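Local coordinates for signal transduction histidine-protein kinase/phosphatase MprB (Mycobacterium hassiacum, PDB 6BLK) that probably autophosphorylates on a histidine with ATP as the sensor kinase of a two-component system, and may also act as a phosphatase, at residues V126-D136 with T147-G155; R26-T36 with S62-Y73. All blocks are in the same frame, centred on the assembly; numbering follows the deposited sequence. Where two conformers were deposited one is given.

Contact 1. Residues V126-D136 with T147-G155; sequences VLKHGGALRVD and TAIHIVLPG. With ATP (adenosine-5'-triphosphate), chain E.
Asp136 O is gripped by two donors: Ala148 N at 2.8 Å, tilted 32° from the carbonyl plane, and a water whose oxygen also has a weak bond with Thr147 OG1. Toward Ala132 and Val152 the strands stay paired, with Val152 N to Ala132 O (2.8 Å) and the nearly straight His150 N to Arg134 O (2.9 Å) each answered by a return bond. On the face carrying Arg134 and His150, the guanidinium lies flat on the imidazole, planes 23° apart, its NH2 nearest the ring at 3.5 Å from His150 CE1. Arg134 CG stands between backbone N and carbonyl carbon (chi1 65°) and the chain runs extended to NE, which carries the group over the ring. Arg134 NH1 then meets the anti lone pair of Asp136 OD2 at 3.0 Å, in the guanidinium plane, while His150 ND1 bonds Glu81. On the other face Val126 CG2 packs on Ile151 CG2 (3.8 Å), seating the end of helix 118-128, closed by a Schellman motif at Gly130, on this antiparallel hairpin. Thr147 lies in the ATP pocket, its OG1 3.4 Å from ATP N1. Stacked on one face and bonded at its edge, the Arg134 guanidinium probably has little freedom to turn.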
loop_
_atom_site.group_PDB
_atom_site.type_symbol
_atom_site.label_atom_id
_atom_site.label_comp_id
_atom_site.label_asym_id
_atom_site.label_seq_id
_atom_site.Cartn_x
_atom_site.Cartn_y
_atom_site.Cartn_z
ATOM N N VAL A 126 6.501 -1.021 7.956
ATOM C CA VAL A 126 7.514 -1.064 6.911
ATOM C C VAL A 126 8.880 -0.781 7.506
ATOM O O VAL A 126 9.849 -1.493 7.215
ATOM C CB VAL A 126 7.157 -0.098 5.771
ATOM C CG1 VAL A 126 8.298 0.041 4.819
ATOM C CG2 VAL A 126 5.954 -0.603 5.079
ATOM N N LEU A 127 8.987 0.220 8.383
ATOM C CA LEU A 127 10.285 0.473 9.020
ATOM C C LEU A 127 10.724 -0.695 9.899
ATOM O O LEU A 127 11.927 -1.002 9.967
ATOM C CB LEU A 127 10.248 1.771 9.821
ATOM C CG LEU A 127 10.081 3.042 8.996
ATOM C CD1 LEU A 127 10.025 4.246 9.926
ATOM C CD2 LEU A 127 11.171 3.237 8.003
ATOM N N LYS A 128 9.802 -1.312 10.633
ATOM C CA LYS A 128 10.193 -2.426 11.488
ATOM C C LYS A 128 10.742 -3.597 10.677
ATOM O O LYS A 128 11.553 -4.370 11.202
ATOM C CB LYS A 128 9.020 -2.848 12.367
ATOM C CG LYS A 128 8.182 -3.999 11.869
ATOM C CD LYS A 128 6.934 -4.218 12.749
ATOM C CE LYS A 128 5.990 -5.247 12.121
ATOM N NZ LYS A 128 4.773 -5.553 12.898
ATOM N N HIS A 129 10.380 -3.696 9.398
ATOM C CA HIS A 129 10.886 -4.708 8.475
ATOM C C HIS A 129 12.071 -4.243 7.625
ATOM O O HIS A 129 12.427 -4.919 6.652
ATOM C CB HIS A 129 9.748 -5.171 7.558
ATOM C CG HIS A 129 8.749 -6.041 8.238
ATOM N ND1 HIS A 129 7.717 -5.542 9.001
ATOM C CD2 HIS A 129 8.624 -7.387 8.274
ATOM C CE1 HIS A 129 7.000 -6.546 9.479
ATOM N NE2 HIS A 129 7.547 -7.677 9.073
ATOM N N GLY A 130 12.670 -3.114 7.949
ATOM C CA GLY A 130 13.780 -2.584 7.228
ATOM C C GLY A 130 13.482 -2.038 5.875
ATOM O O GLY A 130 14.394 -1.926 5.058
ATOM N N GLY A 131 12.236 -1.631 5.620
ATOM C CA GLY A 131 11.854 -1.118 4.333
ATOM C C GLY A 131 11.857 0.398 4.282
ATOM O O GLY A 131 12.345 1.097 5.179
ATOM N N ALA A 132 11.313 0.904 3.184
ATOM C CA ALA A 132 11.201 2.319 2.919
ATOM C C ALA A 132 9.919 2.557 2.141
ATOM O O ALA A 132 9.396 1.668 1.471
ATOM C CB ALA A 132 12.405 2.863 2.126
ATOM N N LEU A 133 9.386 3.757 2.269
ATOM C CA LEU A 133 8.167 4.031 1.530
ATOM C C LEU A 133 8.125 5.486 1.106
ATOM O O LEU A 133 8.869 6.349 1.601
ATOM C CB LEU A 133 6.918 3.606 2.323
ATOM C CG LEU A 133 6.535 4.195 3.661
ATOM C CD1 LEU A 133 5.333 3.453 4.202
ATOM C CD2 LEU A 133 7.676 4.148 4.667
ATOM N N ARG A 134 7.300 5.718 0.095
ATOM C CA ARG A 134 7.142 7.058 -0.428
ATOM C C ARG A 134 5.815 7.115 -1.160
ATOM O O ARG A 134 5.207 6.091 -1.474
ATOM C CB ARG A 134 8.293 7.457 -1.349
ATOM C CG ARG A 134 8.425 6.681 -2.599
ATOM C CD ARG A 134 9.543 7.261 -3.465
ATOM N NE ARG A 134 9.571 6.558 -4.734
ATOM C CZ ARG A 134 8.999 6.980 -5.862
ATOM N NH1 ARG A 134 8.375 8.150 -5.938
ATOM N NH2 ARG A 134 9.078 6.232 -6.945
ATOM N N VAL A 135 5.393 8.338 -1.432
ATOM C CA VAL A 135 4.122 8.613 -2.088
ATOM C C VAL A 135 4.411 9.458 -3.315
ATOM O O VAL A 135 5.322 10.293 -3.330
ATOM C CB VAL A 135 3.120 9.300 -1.116
ATOM C CG1 VAL A 135 3.734 10.533 -0.487
ATOM C CG2 VAL A 135 1.809 9.687 -1.823
ATOM N N ASP A 136 3.629 9.228 -4.373
ATOM C CA ASP A 136 3.795 9.945 -5.628
ATOM C C ASP A 136 2.451 9.884 -6.350
ATOM O O ASP A 136 1.518 9.242 -5.873
ATOM C CB ASP A 136 4.931 9.319 -6.450
ATOM C CG ASP A 136 5.605 10.291 -7.413
ATOM O OD1 ASP A 136 4.945 11.207 -7.959
ATOM O OD2 ASP A 136 6.824 10.101 -7.643
ATOM N N THR A 147 -3.102 8.225 -6.775
ATOM C CA THR A 147 -2.006 8.069 -5.819
ATOM C C THR A 147 -1.266 6.767 -6.056
ATOM O O THR A 147 -1.864 5.728 -6.346
ATOM C CB THR A 147 -2.526 8.081 -4.379
ATOM O OG1 THR A 147 -3.254 9.280 -4.146
ATOM C CG2 THR A 147 -1.383 8.049 -3.355
ATOM N N ALA A 148 0.048 6.818 -5.870
ATOM C CA ALA A 148 0.899 5.645 -5.867
ATOM C C ALA A 148 1.600 5.612 -4.523
ATOM O O ALA A 148 2.244 6.591 -4.137
ATOM C CB ALA A 148 1.889 5.709 -7.021
ATOM N N ILE A 149 1.414 4.525 -3.781
ATOM C CA ILE A 149 2.198 4.263 -2.582
ATOM C C ILE A 149 3.241 3.229 -2.950
ATOM O O ILE A 149 2.892 2.134 -3.409
ATOM C CB ILE A 149 1.329 3.755 -1.438
ATOM C CG1 ILE A 149 0.230 4.778 -1.097
ATOM C CG2 ILE A 149 2.196 3.448 -0.243
ATOM C CD1 ILE A 149 0.715 6.050 -0.446
ATOM N N HIS A 150 4.518 3.562 -2.719
ATOM C CA HIS A 150 5.641 2.715 -3.079
ATOM C C HIS A 150 6.282 2.206 -1.789
ATOM O O HIS A 150 6.719 3.014 -0.959
ATOM C CB HIS A 150 6.686 3.522 -3.865
ATOM C CG HIS A 150 6.251 4.051 -5.191
ATOM N ND1 HIS A 150 6.787 3.588 -6.370
ATOM C CD2 HIS A 150 5.393 5.046 -5.535
ATOM C CE1 HIS A 150 6.261 4.248 -7.384
ATOM N NE2 HIS A 150 5.406 5.132 -6.906
ATOM N N ILE A 151 6.386 0.884 -1.650
ATOM C CA ILE A 151 6.960 0.233 -0.474
ATOM C C ILE A 151 8.090 -0.682 -0.923
ATOM O O ILE A 151 7.870 -1.649 -1.676
ATOM C CB ILE A 151 5.901 -0.566 0.295
ATOM C CG1 ILE A 151 4.848 0.392 0.878
ATOM C CG2 ILE A 151 6.554 -1.424 1.391
ATOM C CD1 ILE A 151 3.648 -0.278 1.485
ATOM N N VAL A 152 9.283 -0.418 -0.418
ATOM C CA VAL A 152 10.434 -1.256 -0.687
ATOM C C VAL A 152 10.625 -2.181 0.514
ATOM O O VAL A 152 10.670 -1.716 1.655
ATOM C CB VAL A 152 11.669 -0.395 -0.970
ATOM C CG1 VAL A 152 12.904 -1.283 -1.139
ATOM C CG2 VAL A 152 11.437 0.420 -2.206
ATOM N N LEU A 153 10.754 -3.495 0.255
ATOM C CA LEU A 153 10.884 -4.523 1.295
ATOM C C LEU A 153 12.134 -5.349 1.020
ATOM O O LEU A 153 12.294 -5.887 -0.087
ATOM C CB LEU A 153 9.686 -5.465 1.364
ATOM C CG LEU A 153 8.399 -4.804 1.879
ATOM C CD1 LEU A 153 7.280 -5.817 1.742
ATOM C CD2 LEU A 153 8.574 -4.316 3.322
ATOM N N PRO A 154 13.023 -5.507 1.984
ATOM C CA PRO A 154 14.105 -6.471 1.806
ATOM C C PRO A 154 13.560 -7.889 1.808
ATOM O O PRO A 154 12.542 -8.204 2.431
ATOM C CB PRO A 154 15.020 -6.216 3.008
ATOM C CG PRO A 154 14.149 -5.639 4.022
ATOM C CD PRO A 154 13.058 -4.868 3.303
ATOM N N GLY A 155 14.237 -8.753 1.073
ATOM C CA GLY A 155 13.847 -10.153 1.099
ATOM C C GLY A 155 14.572 -10.934 0.030
ATOM O O GLY A 155 15.648 -10.540 -0.423
HETATM P PG ATP E . -7.956 5.214 8.705
HETATM O O1G ATP E . -6.996 4.701 7.647
HETATM O O2G ATP E . -7.391 5.481 10.108
HETATM O O3G ATP E . -9.296 4.498 8.731
HETATM P PB ATP E . -7.850 7.472 6.844
HETATM O O1B ATP E . -8.536 8.827 6.828
HETATM O O2B ATP E . -8.093 6.470 5.770
HETATM O O3B ATP E . -8.329 6.721 8.212
HETATM P PA ATP E . -4.977 7.209 6.305
HETATM O O1A ATP E . -3.801 7.337 7.269
HETATM O O2A ATP E . -5.228 5.864 5.672
HETATM O O3A ATP E . -6.268 7.753 7.143
HETATM O "O5'" ATP E . -4.831 8.350 5.238
HETATM C "C5'" ATP E . -4.627 9.693 5.642
HETATM C "C4'" ATP E . -5.321 10.610 4.642
HETATM O "O4'" ATP E . -4.534 10.591 3.446
HETATM C "C3'" ATP E . -6.749 10.250 4.212
HETATM O "O3'" ATP E . -7.744 10.781 5.114
HETATM C "C2'" ATP E . -6.806 10.906 2.845
HETATM O "O2'" ATP E . -7.032 12.324 2.943
HETATM C "C1'" ATP E . -5.398 10.723 2.325
HETATM N N9 ATP E . -5.222 9.509 1.507
HETATM C C8 ATP E . -4.604 8.330 1.857
HETATM N N7 ATP E . -4.603 7.468 0.801
HETATM C C5 ATP E . -5.218 8.108 -0.218
HETATM C C6 ATP E . -5.498 7.751 -1.592
HETATM N N6 ATP E . -5.162 6.530 -2.029
HETATM N N1 ATP E . -6.119 8.654 -2.348
HETATM C C2 ATP E . -6.467 9.868 -1.883
HETATM N N3 ATP E . -6.219 10.273 -0.630
HETATM C C4 ATP E . -5.595 9.435 0.229
HETATM O O HOH W 1 -0.476 10.931 -4.349
#

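Contact 2. Residues R26-T36 with S62-Y73; sequences RSDIEFEVTVT and SPPGGRVGVRLY
Polar groups meet in the turns that precede the strands: Arg26 grips Ser62 O end-on, NH1 at 2.9 Å and NH2 from the same face of the carbonyl plane. Its NE and NH2 also clasp Asp28 side-on, meeting the syn lone pairs of OD1 and OD2. The anti lone pair of Asp28 OD2 takes Gly65 N at 2.7 Å, tying the 26-29 turn to the type II turn 63-66. Further along, Glu32 reaches out extended beyond CG and bridges two arginines: Arg67 NH1 sits 2.8 Å from Glu32 OE1, and Arg71 NH2 3.3 Å from the same oxygen. Arg71, bent at chi2 (-84°), passes one guanidinium face over Glu32 O and gives NH1, in plane, to Thr34 OG1 at 2.8 Å. Backbone bonds run from Glu30 N to Gly66 O through to Thr36 N to Leu72 O, in parallel register. Apolar contacts fill the face of Phe31, Val68 and Val70. Phe31 CD1 lies 3.7 Å from Val68 CB, while Ile29 CG2 sits over the centre of one face of the Phe31 ring and also meets Val68 CG2 at 3.5 Å. Helices 11-25 and 44-60 cover this side. Strand 30-40, helix 44-60 and strand 67-76 form a beta-alpha-beta unit, here within the alpha/beta sandwich of the histidine-kinase ATPase domain.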
loop_
_atom_site.group_PDB
_atom_site.type_symbol
_atom_site.label_atom_id
_atom_site.label_comp_id
_atom_site.label_asym_id
_atom_site.label_seq_id
_atom_site.Cartn_x
_atom_site.Cartn_y
_atom_site.Cartn_z
ATOM N N ARG A 26 -15.534 -3.055 -2.290
ATOM C CA ARG A 26 -15.667 -2.353 -3.576
ATOM C C ARG A 26 -15.518 -3.386 -4.699
ATOM O O ARG A 26 -14.483 -3.493 -5.365
ATOM C CB ARG A 26 -14.640 -1.230 -3.729
ATOM C CG ARG A 26 -14.843 -0.021 -2.797
ATOM C CD ARG A 26 -15.914 0.923 -3.274
ATOM N NE ARG A 26 -15.726 1.279 -4.674
ATOM C CZ ARG A 26 -15.153 2.393 -5.122
ATOM N NH1 ARG A 26 -14.677 3.325 -4.289
ATOM N NH2 ARG A 26 -15.056 2.566 -6.437
ATOM N N SER A 27 -16.594 -4.142 -4.937
ATOM C CA SER A 27 -16.581 -5.166 -5.975
ATOM C C SER A 27 -16.524 -4.588 -7.385
ATOM O O SER A 27 -16.284 -5.342 -8.334
ATOM C CB SER A 27 -17.823 -6.044 -5.855
ATOM O OG SER A 27 -18.977 -5.269 -6.101
ATOM N N ASP A 28 -16.753 -3.287 -7.551
ATOM C CA ASP A 28 -16.661 -2.678 -8.870
ATOM C C ASP A 28 -15.226 -2.437 -9.331
ATOM O O ASP A 28 -14.998 -2.268 -10.535
ATOM C CB ASP A 28 -17.405 -1.350 -8.867
ATOM C CG ASP A 28 -16.821 -0.382 -7.891
ATOM O OD1 ASP A 28 -16.776 -0.728 -6.689
ATOM O OD2 ASP A 28 -16.373 0.699 -8.330
ATOM N N ILE A 29 -14.254 -2.408 -8.414
ATOM C CA ILE A 29 -12.900 -2.013 -8.781
ATOM C C ILE A 29 -12.221 -3.126 -9.547
ATOM O O ILE A 29 -12.332 -4.311 -9.204
ATOM C CB ILE A 29 -12.091 -1.641 -7.528
ATOM C CG1 ILE A 29 -12.637 -0.350 -6.929
ATOM C CG2 ILE A 29 -10.587 -1.512 -7.856
ATOM C CD1 ILE A 29 -12.042 -0.014 -5.544
ATOM N N GLU A 30 -11.489 -2.748 -10.576
ATOM C CA GLU A 30 -10.719 -3.717 -11.341
ATOM C C GLU A 30 -9.333 -3.740 -10.716
ATOM O O GLU A 30 -8.512 -2.863 -10.990
ATOM C CB GLU A 30 -10.676 -3.341 -12.816
ATOM C CG GLU A 30 -9.665 -4.151 -13.625
ATOM C CD GLU A 30 -9.826 -5.662 -13.463
ATOM O OE1 GLU A 30 -10.981 -6.134 -13.339
ATOM O OE2 GLU A 30 -8.792 -6.378 -13.459
ATOM N N PHE A 31 -9.085 -4.717 -9.847
ATOM C CA PHE A 31 -7.758 -4.883 -9.251
ATOM C C PHE A 31 -6.837 -5.559 -10.258
ATOM O O PHE A 31 -7.119 -6.669 -10.721
ATOM C CB PHE A 31 -7.829 -5.698 -7.964
ATOM C CG PHE A 31 -8.439 -4.958 -6.808
ATOM C CD1 PHE A 31 -7.682 -4.078 -6.052
ATOM C CD2 PHE A 31 -9.767 -5.158 -6.463
ATOM C CE1 PHE A 31 -8.236 -3.409 -4.981
ATOM C CE2 PHE A 31 -10.325 -4.490 -5.391
ATOM C CZ PHE A 31 -9.555 -3.612 -4.648
ATOM N N GLU A 32 -5.754 -4.882 -10.620
ATOM C CA GLU A 32 -4.797 -5.385 -11.589
ATOM C C GLU A 32 -3.559 -5.802 -10.818
ATOM O O GLU A 32 -2.788 -4.946 -10.368
ATOM C CB GLU A 32 -4.469 -4.319 -12.632
ATOM C CG GLU A 32 -5.693 -3.880 -13.433
ATOM C CD GLU A 32 -5.406 -2.743 -14.391
ATOM O OE1 GLU A 32 -4.649 -1.819 -14.020
ATOM O OE2 GLU A 32 -5.950 -2.770 -15.519
ATOM N N VAL A 33 -3.368 -7.111 -10.665
ATOM C CA VAL A 33 -2.410 -7.655 -9.713
ATOM C C VAL A 33 -1.279 -8.304 -10.485
ATOM O O VAL A 33 -1.511 -9.134 -11.370
ATOM C CB VAL A 33 -3.077 -8.644 -8.740
ATOM C CG1 VAL A 33 -2.113 -9.099 -7.673
ATOM C CG2 VAL A 33 -4.255 -8.010 -8.104
ATOM N N THR A 34 -0.057 -7.869 -10.195
ATOM C CA THR A 34 1.149 -8.440 -10.793
ATOM C C THR A 34 2.176 -8.586 -9.668
ATOM O O THR A 34 2.823 -7.606 -9.300
ATOM C CB THR A 34 1.695 -7.561 -11.908
ATOM O OG1 THR A 34 0.631 -7.204 -12.806
ATOM C CG2 THR A 34 2.774 -8.286 -12.676
ATOM N N VAL A 35 2.339 -9.796 -9.137
ATOM C CA VAL A 35 3.146 -10.008 -7.928
ATOM C C VAL A 35 4.214 -11.050 -8.229
ATOM O O VAL A 35 3.908 -12.229 -8.454
ATOM C CB VAL A 35 2.269 -10.422 -6.736
ATOM C CG1 VAL A 35 3.052 -10.739 -5.509
ATOM C CG2 VAL A 35 1.322 -9.282 -6.409
ATOM N N THR A 36 5.469 -10.616 -8.256
ATOM C CA THR A 36 6.526 -11.605 -8.352
ATOM C C THR A 36 6.719 -12.278 -6.990
ATOM O O THR A 36 6.593 -11.636 -5.950
ATOM C CB THR A 36 7.835 -10.978 -8.829
ATOM O OG1 THR A 36 8.655 -11.986 -9.455
ATOM C CG2 THR A 36 8.611 -10.367 -7.683
ATOM N N SER A 62 -11.082 5.498 -4.863
ATOM C CA SER A 62 -11.239 5.072 -6.259
ATOM C C SER A 62 -12.577 5.546 -6.798
ATOM O O SER A 62 -13.598 5.358 -6.132
ATOM C CB SER A 62 -11.223 3.570 -6.385
ATOM O OG SER A 62 -9.909 3.034 -6.398
ATOM N N PRO A 63 -12.607 6.051 -8.025
ATOM C CA PRO A 63 -13.896 6.314 -8.663
ATOM C C PRO A 63 -14.651 5.026 -8.926
ATOM O O PRO A 63 -14.095 3.925 -8.907
ATOM C CB PRO A 63 -13.504 7.038 -9.960
ATOM C CG PRO A 63 -12.171 6.533 -10.300
ATOM C CD PRO A 63 -11.487 6.307 -8.952
ATOM N N PRO A 64 -15.958 5.108 -9.166
ATOM C CA PRO A 64 -16.692 3.896 -9.526
ATOM C C PRO A 64 -16.098 3.277 -10.776
ATOM O O PRO A 64 -15.803 3.973 -11.752
ATOM C CB PRO A 64 -18.120 4.409 -9.763
ATOM C CG PRO A 64 -18.155 5.668 -9.113
ATOM C CD PRO A 64 -16.835 6.276 -9.164
ATOM N N GLY A 65 -15.888 1.967 -10.720
ATOM C CA GLY A 65 -15.221 1.251 -11.785
ATOM C C GLY A 65 -13.740 1.524 -11.915
ATOM O O GLY A 65 -13.130 1.077 -12.892
ATOM N N GLY A 66 -13.143 2.213 -10.950
ATOM C CA GLY A 66 -11.721 2.505 -11.016
ATOM C C GLY A 66 -10.869 1.255 -11.004
ATOM O O GLY A 66 -11.268 0.175 -10.577
ATOM N N ARG A 67 -9.659 1.435 -11.496
ATOM C CA ARG A 67 -8.656 0.394 -11.528
ATOM C C ARG A 67 -7.682 0.655 -10.390
ATOM O O ARG A 67 -7.266 1.796 -10.173
ATOM C CB ARG A 67 -7.919 0.379 -12.866
ATOM C CG ARG A 67 -8.768 -0.132 -14.028
ATOM C CD ARG A 67 -7.963 -0.284 -15.318
ATOM N NE ARG A 67 -7.438 0.989 -15.815
ATOM C CZ ARG A 67 -6.147 1.294 -15.950
ATOM N NH1 ARG A 67 -5.196 0.423 -15.639
ATOM N NH2 ARG A 67 -5.803 2.488 -16.417
ATOM N N VAL A 68 -7.340 -0.401 -9.666
ATOM C CA VAL A 68 -6.311 -0.331 -8.636
ATOM C C VAL A 68 -5.205 -1.294 -9.036
ATOM O O VAL A 68 -5.458 -2.477 -9.278
ATOM C CB VAL A 68 -6.892 -0.661 -7.248
ATOM C CG1 VAL A 68 -5.755 -0.888 -6.211
ATOM C CG2 VAL A 68 -7.866 0.439 -6.780
ATOM N N GLY A 69 -3.981 -0.778 -9.147
ATOM C CA GLY A 69 -2.846 -1.580 -9.540
ATOM C C GLY A 69 -2.098 -2.021 -8.288
ATOM O O GLY A 69 -1.920 -1.245 -7.368
ATOM N N VAL A 70 -1.712 -3.290 -8.281
ATOM C CA VAL A 70 -1.012 -3.899 -7.161
ATOM C C VAL A 70 0.164 -4.639 -7.778
ATOM O O VAL A 70 -0.003 -5.723 -8.347
ATOM C CB VAL A 70 -1.887 -4.860 -6.353
ATOM C CG1 VAL A 70 -1.123 -5.398 -5.185
ATOM C CG2 VAL A 70 -3.206 -4.194 -5.930
ATOM N N ARG A 71 1.345 -4.053 -7.700
ATOM C CA ARG A 71 2.487 -4.558 -8.443
ATOM C C ARG A 71 3.644 -4.758 -7.489
ATOM O O ARG A 71 3.941 -3.894 -6.674
ATOM C CB ARG A 71 2.916 -3.615 -9.578
ATOM C CG ARG A 71 1.785 -2.916 -10.355
ATOM C CD ARG A 71 1.178 -3.722 -11.458
ATOM N NE ARG A 71 0.188 -2.939 -12.197
ATOM C CZ ARG A 71 -0.671 -3.461 -13.066
ATOM N NH1 ARG A 71 -0.661 -4.767 -13.310
ATOM N NH2 ARG A 71 -1.529 -2.677 -13.697
ATOM N N LEU A 72 4.285 -5.905 -7.585
ATOM C CA LEU A 72 5.448 -6.184 -6.757
ATOM C C LEU A 72 6.509 -6.759 -7.679
ATOM O O LEU A 72 6.311 -7.819 -8.283
ATOM C CB LEU A 72 5.116 -7.131 -5.586
ATOM C CG LEU A 72 6.200 -7.331 -4.530
ATOM C CD1 LEU A 72 5.571 -7.905 -3.272
ATOM C CD2 LEU A 72 7.228 -8.271 -5.062
ATOM N N TYR A 73 7.627 -6.051 -7.792
ATOM C CA TYR A 73 8.732 -6.463 -8.636
ATOM C C TYR A 73 10.016 -6.376 -7.842
ATOM O O TYR A 73 10.186 -5.463 -7.040
ATOM C CB TYR A 73 8.845 -5.569 -9.858
ATOM C CG TYR A 73 7.813 -5.806 -10.916
ATOM C CD1 TYR A 73 7.903 -6.907 -11.759
ATOM C CD2 TYR A 73 6.763 -4.926 -11.093
ATOM C CE1 TYR A 73 6.953 -7.118 -12.756
ATOM C CE2 TYR A 73 5.834 -5.127 -12.054
ATOM C CZ TYR A 73 5.919 -6.217 -12.880
ATOM O OH TYR A 73 4.937 -6.355 -13.859
#

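In the fold
Both contacts belong to one mixed sheet of the ATP-binding domain, on opposite sides of the chain's centre: their centres are 18 Å apart, and their nearest atoms, about 6 Å apart, do not touch. Contact 2 comes first along the chain and is complete before contact 1 begins. Strand 79-85 lies between them, pairing antiparallel with strand 67-76 of contact 2 and with strand 147-154 of contact 1. Helix 44-60 packs against side chains of both. Asp86, which binds ATP, follows that middle strand and lies near Ser62 of contact 2 and Thr147 of contact 1, so both pairings have an end beside the nucleotide pocket.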